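PDB 5V7P: protein-S-isoprenylcysteine O-methyltransferase from Tribolium castaneum, which catalyses the S-adenosyl-L-methionine-dependent methyl esterification of isoprenylated C-terminal cysteines of proteins, the enzyme being embedded in the endoplasmic reticulum membrane. Local coordinates for residues Ala69-Val74 against Val98-His103; Val36-Ile41 against Gly78-Leu83. All coordinates share one frame; numbering follows the deposited sequence.

Contact 1 (Ala69-Val74 against Val98-His103); sequences AFLGLV and VMALFH. With MPG ([(Z)-octadec-9-enyl] (2R)-2,3-bis(oxidanyl)propanoate), chain B; D10 (decane), chain J.
Ala100 is the small residue through which two transmembrane helices draw together: its CB lies 3.3 Å from the backbone carbonyl O of Leu71, so a methyl group packs directly against the opposing main chain. Val74 adds an apolar touch of its own, its CG1 standing 3.8 Å from Ala100 CB. Leu71 itself reaches on to the next turn of helix 90-113, where CD1 and CD2 both rest against His103 CB, each 4.1 Å from it, the two side chains crossing at about a right angle. Leu71 CG lies beside its own backbone N (chi1 -67°), which directs both branches at His103. No hydrogen bond spans the segments; the fit is one of van der Waals contact.

A bound decane lies along one flank of this interface, bringing C9 to 3.7 Å from Leu71 CD2 and also near Phe70 CE2. Met99 contributes the next layer: its CB meets C7 of the decane at 3.5 Å, while the chain, bent at chi2 and chi3, carries CE to within 3.4 Å of C21 in the dihydroxypropanoate head of a bound octadecenyl ester. A glycine in place of Met99 would probably leave both the decane and the lipid head without this shared wall, opening a gap between them. The imidazole of His103 is positioned from outside, ND1 bonding to the backbone O of Phe123, and Phe102 CD2 sits above the centre of one face.

The segments run nearly antiparallel, at 153°, with axes 8.4 Å apart. Around this pair, helix 4-29 meets Leu73 and Leu101 through Phe20 and Phe13, whereas helices 156-180 and 210-225 pack against Val98 on helix 90-113.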
# COMPACT_ATOMS: atom_id res chain seq x y z
N ALA A 69 -7.76 -5.00 16.02
CA ALA A 69 -7.57 -4.71 17.43
C ALA A 69 -6.23 -4.04 17.68
O ALA A 69 -6.12 -3.12 18.50
CB ALA A 69 -7.67 -6.00 18.25
N PHE A 70 -5.18 -4.49 16.98
CA PHE A 70 -3.87 -3.87 17.13
C PHE A 70 -3.90 -2.41 16.71
O PHE A 70 -3.32 -1.55 17.38
CB PHE A 70 -2.83 -4.64 16.31
CG PHE A 70 -1.53 -3.91 16.13
CD1 PHE A 70 -0.59 -3.87 17.15
CD2 PHE A 70 -1.25 -3.26 14.94
CE1 PHE A 70 0.60 -3.20 16.98
CE2 PHE A 70 -0.06 -2.58 14.77
CZ PHE A 70 0.87 -2.55 15.79
N LEU A 71 -4.60 -2.10 15.62
CA LEU A 71 -4.69 -0.72 15.16
C LEU A 71 -5.50 0.14 16.12
O LEU A 71 -5.20 1.32 16.30
CB LEU A 71 -5.30 -0.68 13.76
CG LEU A 71 -4.43 -1.29 12.65
CD1 LEU A 71 -5.24 -1.49 11.38
CD2 LEU A 71 -3.21 -0.42 12.38
N GLY A 72 -6.53 -0.43 16.75
CA GLY A 72 -7.22 0.29 17.80
C GLY A 72 -6.32 0.56 18.99
O GLY A 72 -6.37 1.64 19.59
N LEU A 73 -5.46 -0.41 19.33
CA LEU A 73 -4.46 -0.19 20.37
C LEU A 73 -3.59 1.01 20.03
O LEU A 73 -3.40 1.91 20.87
CB LEU A 73 -3.61 -1.45 20.52
CG LEU A 73 -3.09 -1.79 21.92
CD1 LEU A 73 -2.10 -2.94 21.86
CD2 LEU A 73 -2.46 -0.59 22.58
N VAL A 74 -3.06 1.05 18.81
CA VAL A 74 -2.18 2.14 18.41
C VAL A 74 -2.92 3.47 18.43
O VAL A 74 -2.37 4.50 18.83
CB VAL A 74 -1.58 1.85 17.02
CG1 VAL A 74 -0.73 3.02 16.54
CG2 VAL A 74 -0.75 0.57 17.07
N VAL A 98 -2.69 8.88 13.52
CA VAL A 98 -2.92 9.06 12.09
C VAL A 98 -2.59 7.78 11.34
O VAL A 98 -3.33 7.37 10.43
CB VAL A 98 -2.08 10.25 11.58
CG1 VAL A 98 -1.95 10.23 10.06
CG2 VAL A 98 -2.71 11.57 12.03
N MET A 99 -1.49 7.13 11.70
CA MET A 99 -1.09 5.90 11.02
C MET A 99 -2.11 4.80 11.24
O MET A 99 -2.49 4.09 10.29
CB MET A 99 0.28 5.46 11.53
CG MET A 99 1.40 6.44 11.22
SD MET A 99 2.04 6.21 9.56
CE MET A 99 2.87 4.63 9.75
N ALA A 100 -2.57 4.62 12.48
CA ALA A 100 -3.53 3.56 12.77
C ALA A 100 -4.84 3.78 12.03
O ALA A 100 -5.42 2.84 11.48
CB ALA A 100 -3.77 3.48 14.28
N LEU A 101 -5.33 5.02 12.00
CA LEU A 101 -6.58 5.30 11.30
C LEU A 101 -6.45 5.07 9.80
O LEU A 101 -7.38 4.57 9.16
CB LEU A 101 -7.04 6.73 11.59
CG LEU A 101 -7.72 6.99 12.94
CD1 LEU A 101 -8.09 8.47 13.07
CD2 LEU A 101 -8.96 6.12 13.12
N PHE A 102 -5.30 5.43 9.23
CA PHE A 102 -5.10 5.21 7.80
C PHE A 102 -5.26 3.74 7.44
O PHE A 102 -6.04 3.38 6.56
CB PHE A 102 -3.72 5.71 7.37
CG PHE A 102 -3.38 5.37 5.95
CD1 PHE A 102 -3.74 6.22 4.92
CD2 PHE A 102 -2.71 4.19 5.64
CE1 PHE A 102 -3.44 5.90 3.61
CE2 PHE A 102 -2.40 3.87 4.33
CZ PHE A 102 -2.77 4.73 3.31
N HIS A 103 -4.52 2.87 8.13
CA HIS A 103 -4.50 1.46 7.76
C HIS A 103 -5.84 0.79 8.02
O HIS A 103 -6.28 -0.06 7.23
CB HIS A 103 -3.38 0.74 8.50
CG HIS A 103 -2.01 1.12 8.03
ND1 HIS A 103 -1.50 0.70 6.82
CD2 HIS A 103 -1.04 1.88 8.60
CE1 HIS A 103 -0.28 1.19 6.66
NE2 HIS A 103 0.02 1.91 7.73
C2 MPG B . 7.77 5.59 3.62
C3 MPG B . 7.22 6.74 2.79
C4 MPG B . 6.40 6.23 1.61
C5 MPG B . 5.65 7.38 0.98
C6 MPG B . 4.97 6.90 -0.28
C7 MPG B . 3.88 5.87 -0.01
C8 MPG B . 3.93 4.87 -1.16
C9 MPG B . 2.64 4.06 -1.17
C10 MPG B . 2.58 2.78 -0.89
C11 MPG B . 3.80 1.93 -0.53
C12 MPG B . 3.37 0.81 0.39
C13 MPG B . 2.52 -0.21 -0.36
C14 MPG B . 1.71 -0.99 0.66
C15 MPG B . 1.03 -2.18 -0.01
C16 MPG B . 1.33 -3.47 0.77
O1 MPG B . 6.32 5.36 5.48
C1 MPG B . 6.66 4.77 4.27
CXD MPG B . 4.44 6.22 6.91
O2 MPG B . 3.93 7.52 6.99
C21 MPG B . 5.48 6.02 8.02
O3 MPG B . 5.78 7.25 8.62
O4 MPG B . 4.52 6.37 4.56
CX3 MPG B . 5.08 6.00 5.55
C1 D10 J . 7.20 3.31 18.21
C2 D10 J . 6.21 2.38 17.49
C3 D10 J . 5.33 3.19 16.54
C4 D10 J . 4.39 2.22 15.81
C5 D10 J . 3.51 2.99 14.83
C6 D10 J . 2.67 1.99 14.04
C7 D10 J . 1.72 2.73 13.10
C8 D10 J . 1.16 1.76 12.06
C9 D10 J . 0.25 0.75 12.75

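Contact 2 (Val36-Ile41 against Gly78-Leu83); sequences VVNTLI and GLYIKL. With MPG ([(Z)-octadec-9-enyl] (2R)-2,3-bis(oxidanyl)propanoate), chain S; MPG ([(Z)-octadec-9-enyl] (2R)-2,3-bis(oxidanyl)propanoate), chain Y; UND (undecane), chain E.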
# COMPACT_ATOMS: atom_id res chain seq x y z
N VAL A 36 7.45 2.40 31.87
CA VAL A 36 7.54 0.95 31.80
C VAL A 36 6.34 0.31 32.48
O VAL A 36 5.93 -0.80 32.12
CB VAL A 36 8.86 0.42 32.41
CG1 VAL A 36 10.00 1.45 32.28
CG2 VAL A 36 8.69 -0.04 33.86
N VAL A 37 5.75 0.99 33.47
CA VAL A 37 4.54 0.47 34.10
C VAL A 37 3.38 0.53 33.13
O VAL A 37 2.62 -0.43 32.97
CB VAL A 37 4.24 1.25 35.39
CG1 VAL A 37 2.92 0.78 36.01
CG2 VAL A 37 5.39 1.08 36.38
N ASN A 38 3.20 1.68 32.46
CA ASN A 38 2.18 1.78 31.43
C ASN A 38 2.41 0.76 30.32
O ASN A 38 1.46 0.16 29.81
CB ASN A 38 2.15 3.20 30.86
CG ASN A 38 1.47 4.18 31.79
OD1 ASN A 38 0.27 4.44 31.66
ND2 ASN A 38 2.23 4.74 32.72
N THR A 39 3.67 0.55 29.95
CA THR A 39 3.99 -0.45 28.93
C THR A 39 3.51 -1.83 29.35
O THR A 39 2.84 -2.53 28.57
CB THR A 39 5.49 -0.46 28.66
OG1 THR A 39 5.91 0.84 28.21
CG2 THR A 39 5.86 -1.50 27.59
N LEU A 40 3.82 -2.24 30.57
CA LEU A 40 3.49 -3.59 31.01
C LEU A 40 1.99 -3.75 31.27
O LEU A 40 1.45 -4.84 31.09
CB LEU A 40 4.30 -3.94 32.26
CG LEU A 40 5.82 -3.98 32.05
CD1 LEU A 40 6.53 -4.18 33.38
CD2 LEU A 40 6.22 -5.08 31.06
N ILE A 41 1.31 -2.68 31.68
CA ILE A 41 -0.14 -2.74 31.82
C ILE A 41 -0.79 -2.95 30.45
O ILE A 41 -1.71 -3.76 30.30
CB ILE A 41 -0.68 -1.48 32.51
CG1 ILE A 41 -0.25 -1.46 33.98
CG2 ILE A 41 -2.21 -1.41 32.41
CD1 ILE A 41 -0.66 -0.21 34.75
N GLY A 78 -1.76 6.41 20.82
CA GLY A 78 -1.33 7.65 20.19
C GLY A 78 -1.97 8.87 20.82
O GLY A 78 -1.29 9.83 21.18
N LEU A 79 -3.30 8.84 20.98
CA LEU A 79 -3.99 9.94 21.64
C LEU A 79 -3.57 10.07 23.09
O LEU A 79 -3.46 11.18 23.63
CB LEU A 79 -5.50 9.74 21.53
CG LEU A 79 -6.09 9.79 20.12
CD1 LEU A 79 -7.53 9.30 20.12
CD2 LEU A 79 -6.00 11.19 19.55
N TYR A 80 -3.32 8.93 23.75
CA TYR A 80 -2.83 8.95 25.12
C TYR A 80 -1.50 9.69 25.21
O TYR A 80 -1.30 10.55 26.08
CB TYR A 80 -2.70 7.51 25.63
CG TYR A 80 -2.25 7.36 27.06
CD1 TYR A 80 -2.83 8.10 28.08
CD2 TYR A 80 -1.26 6.44 27.40
CE1 TYR A 80 -2.43 7.94 29.40
CE2 TYR A 80 -0.86 6.27 28.71
CZ TYR A 80 -1.44 7.03 29.71
OH TYR A 80 -1.04 6.87 31.01
N ILE A 81 -0.57 9.37 24.31
CA ILE A 81 0.74 10.02 24.31
C ILE A 81 0.60 11.50 23.98
O ILE A 81 1.26 12.35 24.58
CB ILE A 81 1.68 9.30 23.33
CG1 ILE A 81 2.02 7.91 23.85
CG2 ILE A 81 2.96 10.12 23.09
CD1 ILE A 81 2.76 7.03 22.86
N LYS A 82 -0.26 11.82 23.02
CA LYS A 82 -0.42 13.21 22.60
C LYS A 82 -0.91 14.09 23.74
O LYS A 82 -0.58 15.28 23.78
CB LYS A 82 -1.40 13.27 21.42
CG LYS A 82 -1.33 14.55 20.63
CD LYS A 82 -2.20 14.45 19.39
CE LYS A 82 -1.99 15.63 18.46
NZ LYS A 82 -2.59 15.37 17.12
N LEU A 83 -1.67 13.53 24.68
CA LEU A 83 -2.30 14.32 25.73
C LEU A 83 -1.44 14.45 26.98
O LEU A 83 -1.43 15.51 27.61
CB LEU A 83 -3.65 13.70 26.10
CG LEU A 83 -4.74 13.78 25.04
CD1 LEU A 83 -5.91 12.87 25.40
CD2 LEU A 83 -5.22 15.21 24.88
C2 MPG S . -4.26 17.93 22.38
C3 MPG S . -4.32 16.59 21.65
C4 MPG S . -5.78 16.19 21.41
C5 MPG S . -6.29 16.86 20.14
C6 MPG S . -5.79 16.11 18.91
C7 MPG S . -6.33 16.74 17.63
C8 MPG S . -5.86 18.19 17.46
C9 MPG S . -4.33 18.25 17.46
C10 MPG S . -3.68 19.39 17.50
C11 MPG S . -4.37 20.74 17.55
C12 MPG S . -4.39 21.25 18.99
C13 MPG S . -5.46 22.33 19.14
C14 MPG S . -5.22 23.43 18.11
O1 MPG S . -2.10 18.15 21.38
C1 MPG S . -2.81 18.34 22.58
CXD MPG S . 0.21 17.81 20.39
O2 MPG S . 1.54 18.03 20.75
C21 MPG S . -0.10 18.52 19.07
O3 MPG S . 0.74 19.63 18.93
O4 MPG S . -0.26 18.88 22.43
CX3 MPG S . -0.72 18.33 21.49
C2 MPG Y . 3.38 8.55 30.20
C3 MPG Y . 2.70 7.23 29.84
C4 MPG Y . 3.48 6.56 28.71
C5 MPG Y . 2.52 5.89 27.73
C6 MPG Y . 3.34 5.16 26.66
C7 MPG Y . 2.94 3.69 26.56
C8 MPG Y . 4.14 2.84 26.14
C9 MPG Y . 4.04 2.45 24.67
C10 MPG Y . 5.10 2.02 24.00
C11 MPG Y . 6.46 1.90 24.68
C12 MPG Y . 7.40 1.08 23.81
C13 MPG Y . 8.51 0.48 24.68
O1 MPG Y . 3.33 10.39 31.72
C1 MPG Y . 2.68 9.19 31.39
CXD MPG Y . 3.05 12.33 33.34
O2 MPG Y . 2.33 13.54 33.29
C21 MPG Y . 4.53 12.62 33.10
O3 MPG Y . 5.09 13.13 34.28
O4 MPG Y . 1.40 11.52 31.88
CX3 MPG Y . 2.51 11.39 32.26
C1 UND E . -8.44 8.79 24.04
C2 UND E . -7.41 8.31 25.06
C3 UND E . -7.69 8.95 26.42
C4 UND E . -6.56 8.62 27.39
C5 UND E . -6.73 9.44 28.67
C6 UND E . -6.10 10.82 28.48
C7 UND E . -6.58 11.75 29.59
C8 UND E . -5.64 12.95 29.68
C9 UND E . -6.45 14.25 29.65
C10 UND E . -5.52 15.43 29.93
C11 UND E . -6.15 16.72 29.39
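Asn38 and Tyr80 join helices that stand well apart, their CA atoms 10.8 Å from each other, and meet through a single hydrogen bond from Tyr80 OH to Asn38 OD1 of 2.8 Å. The two side chains cross at about a right angle, and the amide and phenol planes are turned 40° apart. The hydroxyl approaches from above the carbonyl plane, 43° out of it and not on a lone pair, at a C=O...donor angle of 131°. The length of the phenol bridges much of the distance; CG anti to the backbone N aims it at Asn38.

Asn38 is fixed by more than the phenol. Its OD1 also accepts from Asn27 ND2, while ND2 donates to the backbone carbonyls of Ile32 and Asn34, so the buried amide is held at both ends. Hydrocarbon fills in around the tyrosine: C5 of an octadecenyl chain comes within 3.5 Å of Tyr80 CE2, and C4 of an undecane lies 3.8 Å from Tyr80 CD1.

Interhelical hydrogen bonds through buried Asn and Tyr side chains are a familiar way of joining transmembrane helices; here Asn27, Asn38 and Tyr80 link helices 4-29, 35-56 and 59-84.

In the fold
Helix 59-84 is common to both contacts, whose centres lie about 15 Å apart. Along the chain the segments alternate, 36-41 and 69-74 preceding 78-83 and 98-103, so contact 2 ties this helix back to helix 35-56 and contact 1 ties it forward to helix 90-113. The centre of contact 1 lies about 8 Å from the centre of the chain, that of contact 2 about 21 Å from it. Neither lies at the annotated methyl-donor or substrate sites. Together they illustrate two ways of joining helices in an all-helical membrane enzyme: direct apolar packing where helices approach closely, and a hydrogen bond between two side chains where the backbones stand further apart, with bound hydrocarbon beside both contacts.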